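Local coordinates for malonyl CoA-acyl carrier protein transacylase (Clostridium perfringens, PDB 3PTW) that probably transfers malonyl groups from coenzyme A to acyl carrier protein, supplying the extender units for fatty acid synthesis, at residues L4-A9 against I271-G276; D143-K148 against E180-V185; V267-E272 against T291-E296. All blocks are in the same frame, centred on the assembly; numbering follows the deposited sequence.

Contact 1: L4-A9 against I271-G276; sequences LGFLFA and IEIGPG
I273 CD1 sits over one face of the F6 ring, offset toward the rim. This methyl is 3.6 Å from the ring centroid of F6 and 14° off its normal, which makes a CH-pi contact. I273 CG1 is anti to the carbonyl carbon (chi1 -66°), and the extended end of the chain carries CD1 back toward F6. F8 meets the root and the other branch of I273. CB and CG2 of I273 lie alongside the F8 ring, with CB 3.9 Å from F8 CD1. I273 is thus a bump that touches both phenylalanines, F6 with its CD1 and F8 with its CB and CG2. I271 stands next to F6 on the same face and points the same way, while L7 and E272 project from the opposite face. Beyond the strands the fit is tight: A9 CB is 3.1 Å from P275 O and also packs on P275 CD.

The backbones are parallel neighbours in the central sheet of the large alpha/beta subdomain. I271 N gives a bond of 2.9 Å to G5 O. I273 N gives one of 2.6 Å to L7 O. In the other direction L7 N bonds to I271 O and A9 N to I273 O. Helix 59-79 packs on F6 and I273, and helix 93-100 on F8. F8 also touches a segment that fits a nucleophile elbow, as expected in this family.

The chemistry is that of a buried sheet centre. Backbone N-H and C=O groups that face each other are paired between the strands, and the F6, F8, I271 and I273 face adds apolar and CH-pi contacts.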
loop_
_atom_site.group_PDB
_atom_site.type_symbol
_atom_site.label_atom_id
_atom_site.label_comp_id
_atom_site.label_asym_id
_atom_site.label_seq_id
_atom_site.Cartn_x
_atom_site.Cartn_y
_atom_site.Cartn_z
ATOM N N LEU A 4 10.931 5.119 15.125
ATOM C CA LEU A 4 10.756 4.668 13.729
ATOM C C LEU A 4 9.406 4.061 13.366
ATOM O O LEU A 4 8.909 3.174 14.063
ATOM C CB LEU A 4 11.841 3.660 13.322
ATOM C CG LEU A 4 13.291 3.762 13.812
ATOM C CD1 LEU A 4 14.093 2.662 13.134
ATOM C CD2 LEU A 4 13.929 5.129 13.568
ATOM N N GLY A 5 8.847 4.518 12.245
ATOM C CA GLY A 5 7.651 3.910 11.641
ATOM C C GLY A 5 7.939 3.339 10.255
ATOM O O GLY A 5 8.597 3.989 9.444
ATOM N N PHE A 6 7.461 2.125 9.974
ATOM C CA PHE A 6 7.701 1.481 8.663
ATOM C C PHE A 6 6.527 1.737 7.712
ATOM O O PHE A 6 5.361 1.652 8.111
ATOM C CB PHE A 6 7.886 -0.038 8.795
ATOM C CG PHE A 6 9.226 -0.473 9.356
ATOM C CD1 PHE A 6 10.311 0.385 9.402
ATOM C CD2 PHE A 6 9.400 -1.784 9.787
ATOM C CE1 PHE A 6 11.548 -0.048 9.912
ATOM C CE2 PHE A 6 10.636 -2.229 10.292
ATOM C CZ PHE A 6 11.701 -1.362 10.350
ATOM N N LEU A 7 6.842 2.035 6.459
ATOM C CA LEU A 7 5.820 2.202 5.427
ATOM C C LEU A 7 6.147 1.210 4.326
ATOM O O LEU A 7 7.288 1.147 3.852
ATOM C CB LEU A 7 5.815 3.632 4.860
ATOM C CG LEU A 7 5.640 4.808 5.827
ATOM C CD1 LEU A 7 5.822 6.119 5.097
ATOM C CD2 LEU A 7 4.309 4.781 6.569
ATOM N N PHE A 8 5.166 0.416 3.935
ATOM C CA PHE A 8 5.428 -0.601 2.919
ATOM C C PHE A 8 4.819 -0.220 1.592
ATOM O O PHE A 8 3.631 0.126 1.523
ATOM C CB PHE A 8 4.952 -1.972 3.390
ATOM C CG PHE A 8 5.655 -2.444 4.632
ATOM C CD1 PHE A 8 6.941 -2.999 4.547
ATOM C CD2 PHE A 8 5.057 -2.298 5.882
ATOM C CE1 PHE A 8 7.611 -3.414 5.682
ATOM C CE2 PHE A 8 5.721 -2.711 7.042
ATOM C CZ PHE A 8 7.007 -3.273 6.944
ATOM N N ALA A 9 5.652 -0.289 0.552
ATOM C CA ALA A 9 5.267 0.049 -0.829
ATOM C C ALA A 9 4.105 -0.772 -1.342
ATOM O O ALA A 9 3.883 -1.904 -0.890
ATOM C CB ALA A 9 6.444 -0.119 -1.751
ATOM N N ILE A 271 10.453 5.168 7.479
ATOM C CA ILE A 271 11.244 4.405 6.529
ATOM C C ILE A 271 10.280 3.704 5.583
ATOM O O ILE A 271 9.572 2.780 6.000
ATOM C CB ILE A 271 12.107 3.323 7.209
ATOM C CG1 ILE A 271 12.780 3.859 8.484
ATOM C CG2 ILE A 271 13.077 2.698 6.190
ATOM C CD1 ILE A 271 14.136 4.492 8.299
ATOM N N GLU A 272 10.259 4.150 4.325
ATOM C CA GLU A 272 9.519 3.472 3.269
ATOM C C GLU A 272 10.304 2.239 2.831
ATOM O O GLU A 272 11.472 2.327 2.508
ATOM C CB GLU A 272 9.270 4.417 2.092
ATOM C CG GLU A 272 8.616 3.783 0.865
ATOM C CD GLU A 272 8.005 4.828 -0.061
ATOM O OE1 GLU A 272 8.528 5.966 -0.088
ATOM O OE2 GLU A 272 7.002 4.522 -0.767
ATOM N N ILE A 273 9.651 1.087 2.850
ATOM C CA ILE A 273 10.310 -0.178 2.551
ATOM C C ILE A 273 9.654 -0.836 1.352
ATOM O O ILE A 273 8.446 -1.089 1.353
ATOM C CB ILE A 273 10.283 -1.119 3.771
ATOM C CG1 ILE A 273 11.134 -0.526 4.906
ATOM C CG2 ILE A 273 10.741 -2.543 3.381
ATOM C CD1 ILE A 273 10.946 -1.219 6.252
ATOM N N GLY A 274 10.459 -1.099 0.327
ATOM C CA GLY A 274 9.969 -1.714 -0.900
ATOM C C GLY A 274 10.244 -0.815 -2.086
ATOM O O GLY A 274 11.008 0.152 -1.957
ATOM N N PRO A 275 9.629 -1.114 -3.247
ATOM C CA PRO A 275 9.984 -0.322 -4.422
ATOM C C PRO A 275 9.380 1.070 -4.374
ATOM O O PRO A 275 8.242 1.244 -3.920
ATOM C CB PRO A 275 9.402 -1.124 -5.593
ATOM C CG PRO A 275 8.293 -1.917 -5.006
ATOM C CD PRO A 275 8.672 -2.191 -3.570
ATOM N N GLY A 276 10.156 2.049 -4.826
ATOM C CA GLY A 276 9.626 3.387 -5.074
ATOM C C GLY A 276 9.648 4.316 -3.881
ATOM O O GLY A 276 10.065 3.950 -2.774
#

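Contact 2: D143-K148 against E180-V185; sequences DEIIEK and EFIKEV
I145 and K148 of helix 139-149 meet F181, I182 and V185 of helix 172-184. The two helices belong to the smaller subdomain, whose strand order and connections are those of a ferredoxin-like fold. They are the two helices of that fold. Over the short segments 143-148 and 180-184 the angle between their N-to-C directions is 135°, so these segments run obliquely antiparallel. The axes of the same two segments come within 9.9 Å of each other.

F181 is the first residue of 180-185 to touch. Its ring receives the start of the K148 side chain: K148 CB stands over one face, 4.0 Å from the ring centroid of F181, toward the rim. The ring atom F181 CE1 also lies 3.6 Å from the backbone K148 O. The root of F181 meets a different residue, with F181 CB 3.8 Å from I145 CD1.

I182 comes next and is buried. Its CG1 is 3.9 Å from I145 CG1 and meets I145 CG2 as well. The two isoleucine side chains cross at about a right angle, and I182 CD1 also touches I145 CG2.

E184 faces K148, but its OE1 is still 5.0 Å from K148 NZ. The lysine, extended beyond CG, has a long salt bridge with E144 of its own helix. Opposite charges near the helix surface may add some weak attraction.

V185 packs on M137 in a loop, as does I145. The contact is apolar within and charged outside, and no hydrogen bond joins the segments. The last touch is between methyls, with V185 CG1 4.3 Å from I145 CD1.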
loop_
_atom_site.group_PDB
_atom_site.type_symbol
_atom_site.label_atom_id
_atom_site.label_comp_id
_atom_site.label_asym_id
_atom_site.label_seq_id
_atom_site.Cartn_x
_atom_site.Cartn_y
_atom_site.Cartn_z
ATOM N N ASP A 143 -16.466 16.007 -1.313
ATOM C CA ASP A 143 -17.812 15.559 -0.965
ATOM C C ASP A 143 -18.873 16.275 -1.780
ATOM O O ASP A 143 -19.865 15.673 -2.174
ATOM C CB ASP A 143 -18.091 15.732 0.525
ATOM C CG ASP A 143 -17.315 14.754 1.368
ATOM O OD1 ASP A 143 -16.928 13.693 0.826
ATOM O OD2 ASP A 143 -17.083 15.057 2.559
ATOM N N GLU A 144 -18.653 17.562 -2.041
ATOM C CA GLU A 144 -19.582 18.335 -2.840
ATOM C C GLU A 144 -19.592 17.831 -4.289
ATOM O O GLU A 144 -20.660 17.682 -4.883
ATOM C CB GLU A 144 -19.254 19.834 -2.754
ATOM C CG GLU A 144 -20.466 20.697 -2.456
ATOM C CD GLU A 144 -21.401 20.819 -3.639
ATOM O OE1 GLU A 144 -20.903 21.117 -4.743
ATOM O OE2 GLU A 144 -22.625 20.636 -3.467
ATOM N N ILE A 145 -18.410 17.558 -4.839
ATOM C CA ILE A 145 -18.272 16.938 -6.165
ATOM C C ILE A 145 -18.986 15.583 -6.268
ATOM O O ILE A 145 -19.772 15.358 -7.201
ATOM C CB ILE A 145 -16.775 16.743 -6.555
ATOM C CG1 ILE A 145 -16.021 18.085 -6.549
ATOM C CG2 ILE A 145 -16.648 15.991 -7.889
ATOM C CD1 ILE A 145 -16.550 19.161 -7.479
ATOM N N ILE A 146 -18.699 14.695 -5.311
ATOM C CA ILE A 146 -19.358 13.391 -5.221
ATOM C C ILE A 146 -20.893 13.570 -5.240
ATOM O O ILE A 146 -21.588 12.896 -5.988
ATOM C CB ILE A 146 -18.870 12.583 -3.977
ATOM C CG1 ILE A 146 -17.476 12.003 -4.240
ATOM C CG2 ILE A 146 -19.852 11.458 -3.613
ATOM C CD1 ILE A 146 -16.679 11.692 -2.995
ATOM N N GLU A 147 -21.385 14.523 -4.460
ATOM C CA GLU A 147 -22.803 14.870 -4.402
ATOM C C GLU A 147 -23.373 15.207 -5.777
ATOM O O GLU A 147 -24.403 14.668 -6.177
ATOM C CB GLU A 147 -22.994 16.041 -3.426
ATOM C CG GLU A 147 -24.256 16.879 -3.613
ATOM C CD GLU A 147 -25.401 16.438 -2.720
ATOM O OE1 GLU A 147 -26.291 17.290 -2.460
ATOM O OE2 GLU A 147 -25.420 15.261 -2.272
ATOM N N LYS A 148 -22.693 16.089 -6.500
ATOM C CA LYS A 148 -23.170 16.540 -7.797
ATOM C C LYS A 148 -23.080 15.457 -8.856
ATOM O O LYS A 148 -23.861 15.468 -9.813
ATOM C CB LYS A 148 -22.371 17.750 -8.270
ATOM C CG LYS A 148 -22.685 19.037 -7.557
ATOM C CD LYS A 148 -21.636 20.067 -7.920
ATOM C CE LYS A 148 -22.155 21.478 -7.751
ATOM N NZ LYS A 148 -21.134 22.425 -8.252
ATOM N N GLU A 180 -15.474 17.324 -14.887
ATOM C CA GLU A 180 -16.099 18.595 -15.281
ATOM C C GLU A 180 -16.350 19.473 -14.058
ATOM O O GLU A 180 -15.914 20.619 -14.031
ATOM C CB GLU A 180 -17.434 18.386 -16.027
ATOM C CG GLU A 180 -17.332 17.903 -17.472
ATOM C CD GLU A 180 -18.701 17.730 -18.141
ATOM O OE1 GLU A 180 -18.821 16.864 -19.040
ATOM O OE2 GLU A 180 -19.659 18.445 -17.773
ATOM N N PHE A 181 -17.043 18.931 -13.054
ATOM C CA PHE A 181 -17.362 19.677 -11.829
ATOM C C PHE A 181 -16.113 20.151 -11.068
ATOM O O PHE A 181 -16.091 21.271 -10.536
ATOM C CB PHE A 181 -18.281 18.871 -10.890
ATOM C CG PHE A 181 -19.664 18.624 -11.436
ATOM C CD1 PHE A 181 -20.203 17.345 -11.431
ATOM C CD2 PHE A 181 -20.432 19.669 -11.957
ATOM C CE1 PHE A 181 -21.488 17.096 -11.939
ATOM C CE2 PHE A 181 -21.725 19.438 -12.470
ATOM C CZ PHE A 181 -22.249 18.144 -12.460
ATOM N N ILE A 182 -15.079 19.313 -11.027
ATOM C CA ILE A 182 -13.821 19.681 -10.362
ATOM C C ILE A 182 -13.192 20.918 -11.023
ATOM O O ILE A 182 -12.773 21.858 -10.333
ATOM C CB ILE A 182 -12.836 18.477 -10.285
ATOM C CG1 ILE A 182 -13.315 17.491 -9.226
ATOM C CG2 ILE A 182 -11.416 18.915 -9.932
ATOM C CD1 ILE A 182 -12.889 16.075 -9.464
ATOM N N LYS A 183 -13.160 20.926 -12.356
ATOM C CA LYS A 183 -12.647 22.077 -13.115
ATOM C C LYS A 183 -13.353 23.378 -12.748
ATOM O O LYS A 183 -12.713 24.371 -12.408
ATOM C CB LYS A 183 -12.751 21.830 -14.627
ATOM C CG LYS A 183 -11.417 21.787 -15.350
ATOM C CD LYS A 183 -10.909 23.192 -15.711
ATOM C CE LYS A 183 -11.263 23.578 -17.149
ATOM N NZ LYS A 183 -12.726 23.801 -17.362
ATOM N N GLU A 184 -14.678 23.344 -12.787
ATOM C CA GLU A 184 -15.511 24.527 -12.577
ATOM C C GLU A 184 -15.274 25.218 -11.240
ATOM O O GLU A 184 -15.652 26.377 -11.068
ATOM C CB GLU A 184 -16.979 24.139 -12.670
ATOM C CG GLU A 184 -17.353 23.445 -13.962
ATOM C CD GLU A 184 -18.826 23.123 -14.034
ATOM O OE1 GLU A 184 -19.456 22.932 -12.971
ATOM O OE2 GLU A 184 -19.355 23.060 -15.160
ATOM N N VAL A 185 -14.648 24.510 -10.304
ATOM C CA VAL A 185 -14.477 25.014 -8.950
ATOM C C VAL A 185 -12.999 25.241 -8.581
ATOM O O VAL A 185 -12.678 25.560 -7.435
ATOM C CB VAL A 185 -15.228 24.116 -7.919
ATOM C CG1 VAL A 185 -14.404 22.876 -7.538
ATOM C CG2 VAL A 185 -15.626 24.919 -6.678
#

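Contact 3: V267-E272 against T291-E296; sequences VDTFIE and TVLNVE
T269, I271, L293 and T291 lie on one face of the sheet, where the methyls meet. I271 CD1 is 3.7 Å from L293 CD1, and the two side chains run side by side. The branching of I271 splits its work: CG2, anti to the backbone N, turns to V295 CG2 at 4.1 Å, while CG1 leads to L293. T269 CG2 packs on T291 CB. On the other face, E272 CB meets N294 CB at 3.8 Å.

Five backbone bonds hold these side chains in register. L293 N bonds to F270 O at 2.7 Å. F270 N bonds to T291 O, V295 N to E272 O, E272 N to L293 O, and T291 N to D268 O. The T269 hydroxyl donates to D268 OD1, meeting it from above the carboxylate plane.

Further out, helix 298-315 packs on L293, N294 and V295, and helix 255-264 on F270. This is a beta-alpha-beta unit: helix 278-286 joins the parallel strands and packs on F270 and V292. The E272 carboxylate reaches that helix, taking bonds from L279 N and S280 N.

Strand 291-295 ends the sheet within the chain. The chemistry implies a backbone-paired edge with apolar contacts on the I271 and L293 face and a mixed face of F270, V292, E272 and N294. The helix start would probably favour the charged form of E272.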
loop_
_atom_site.group_PDB
_atom_site.type_symbol
_atom_site.label_atom_id
_atom_site.label_comp_id
_atom_site.label_asym_id
_atom_site.label_seq_id
_atom_site.Cartn_x
_atom_site.Cartn_y
_atom_site.Cartn_z
ATOM N N VAL A 267 6.025 8.626 16.162
ATOM C CA VAL A 267 7.025 8.375 15.120
ATOM C C VAL A 267 7.548 9.712 14.598
ATOM O O VAL A 267 6.776 10.614 14.282
ATOM C CB VAL A 267 6.551 7.410 13.962
ATOM C CG1 VAL A 267 5.239 7.815 13.428
ATOM C CG2 VAL A 267 7.539 7.392 12.816
ATOM N N ASP A 268 8.866 9.834 14.549
ATOM C CA ASP A 268 9.505 11.018 14.011
ATOM C C ASP A 268 10.394 10.651 12.820
ATOM O O ASP A 268 10.968 11.530 12.175
ATOM C CB ASP A 268 10.302 11.747 15.109
ATOM C CG ASP A 268 11.431 10.906 15.683
ATOM O OD1 ASP A 268 11.659 9.770 15.212
ATOM O OD2 ASP A 268 12.106 11.389 16.617
ATOM N N THR A 269 10.477 9.353 12.527
ATOM C CA THR A 269 11.310 8.846 11.439
ATOM C C THR A 269 10.563 7.762 10.651
ATOM O O THR A 269 10.241 6.706 11.179
ATOM C CB THR A 269 12.663 8.310 11.967
ATOM O OG1 THR A 269 13.195 9.218 12.942
ATOM C CG2 THR A 269 13.676 8.134 10.836
ATOM N N PHE A 270 10.259 8.062 9.393
ATOM C CA PHE A 270 9.557 7.136 8.517
ATOM C C PHE A 270 10.525 6.487 7.551
ATOM O O PHE A 270 11.332 7.163 6.912
ATOM C CB PHE A 270 8.456 7.848 7.743
ATOM C CG PHE A 270 7.306 8.270 8.594
ATOM C CD1 PHE A 270 6.237 7.408 8.816
ATOM C CD2 PHE A 270 7.291 9.523 9.190
ATOM C CE1 PHE A 270 5.153 7.801 9.604
ATOM C CE2 PHE A 270 6.205 9.927 9.987
ATOM C CZ PHE A 270 5.141 9.064 10.186
ATOM N N ILE A 271 10.453 5.168 7.479
ATOM C CA ILE A 271 11.244 4.405 6.529
ATOM C C ILE A 271 10.280 3.704 5.583
ATOM O O ILE A 271 9.572 2.780 6.000
ATOM C CB ILE A 271 12.107 3.323 7.209
ATOM C CG1 ILE A 271 12.780 3.859 8.484
ATOM C CG2 ILE A 271 13.077 2.698 6.190
ATOM C CD1 ILE A 271 14.136 4.492 8.299
ATOM N N GLU A 272 10.259 4.150 4.325
ATOM C CA GLU A 272 9.519 3.472 3.269
ATOM C C GLU A 272 10.304 2.239 2.831
ATOM O O GLU A 272 11.472 2.327 2.508
ATOM C CB GLU A 272 9.270 4.417 2.092
ATOM C CG GLU A 272 8.616 3.783 0.865
ATOM C CD GLU A 272 8.005 4.828 -0.061
ATOM O OE1 GLU A 272 8.528 5.966 -0.088
ATOM O OE2 GLU A 272 7.002 4.522 -0.767
ATOM N N THR A 291 11.649 13.072 9.832
ATOM C CA THR A 291 12.637 12.493 8.954
ATOM C C THR A 291 11.982 11.403 8.100
ATOM O O THR A 291 11.239 10.545 8.594
ATOM C CB THR A 291 13.817 11.925 9.745
ATOM O OG1 THR A 291 14.356 12.951 10.596
ATOM C CG2 THR A 291 14.896 11.429 8.807
ATOM N N VAL A 292 12.265 11.450 6.809
ATOM C CA VAL A 292 11.679 10.524 5.880
ATOM C C VAL A 292 12.813 9.859 5.115
ATOM O O VAL A 292 13.668 10.545 4.554
ATOM C CB VAL A 292 10.704 11.246 4.921
ATOM C CG1 VAL A 292 10.309 10.328 3.783
ATOM C CG2 VAL A 292 9.465 11.718 5.662
ATOM N N LEU A 293 12.825 8.525 5.130
ATOM C CA LEU A 293 13.836 7.736 4.441
ATOM C C LEU A 293 13.179 6.605 3.671
ATOM O O LEU A 293 11.981 6.346 3.841
ATOM C CB LEU A 293 14.866 7.177 5.439
ATOM C CG LEU A 293 15.560 8.173 6.373
ATOM C CD1 LEU A 293 16.259 7.438 7.514
ATOM C CD2 LEU A 293 16.547 9.080 5.621
ATOM N N ASN A 294 13.952 5.940 2.814
ATOM C CA ASN A 294 13.435 4.810 2.043
ATOM C C ASN A 294 14.527 3.794 1.742
ATOM O O ASN A 294 15.713 4.151 1.652
ATOM C CB ASN A 294 12.748 5.266 0.744
ATOM C CG ASN A 294 13.747 5.612 -0.362
ATOM O OD1 ASN A 294 14.253 6.726 -0.410
ATOM N ND2 ASN A 294 14.044 4.645 -1.238
ATOM N N VAL A 295 14.130 2.526 1.630
ATOM C CA VAL A 295 15.032 1.468 1.157
ATOM C C VAL A 295 14.362 0.655 0.051
ATOM O O VAL A 295 13.305 0.071 0.264
ATOM C CB VAL A 295 15.517 0.500 2.290
ATOM C CG1 VAL A 295 16.701 -0.321 1.801
ATOM C CG2 VAL A 295 15.904 1.253 3.574
ATOM N N GLU A 296 14.978 0.653 -1.130
ATOM C CA GLU A 296 14.567 -0.187 -2.267
ATOM C C GLU A 296 15.773 -0.845 -2.945
ATOM O O GLU A 296 15.620 -1.790 -3.710
ATOM C CB GLU A 296 13.753 0.621 -3.303
ATOM C CG GLU A 296 14.536 1.680 -4.128
ATOM C CD GLU A 296 13.644 2.456 -5.119
ATOM O OE1 GLU A 296 12.940 1.823 -5.942
ATOM O OE2 GLU A 296 13.644 3.705 -5.071
#

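From the N terminus, strand 4-8 enters the central sheet at once, and contact 1 closes a loop of 261 residues when strand 269-273 pairs with it. Contact 2 is nested inside that loop, about 33 Å away between centres, and closes a shorter one between the two helices of the smaller subdomain. Contact 3 comes later in the chain, beginning on the strand where contact 1 ends. Its loop holds helix 278-286. Contacts 1 and 3 share I271 and E272, so three parallel strands lie in a row. G276 N and the E296 carboxylate (OE1) join them again by a probable hydrogen bond. Contact 2 touches neither.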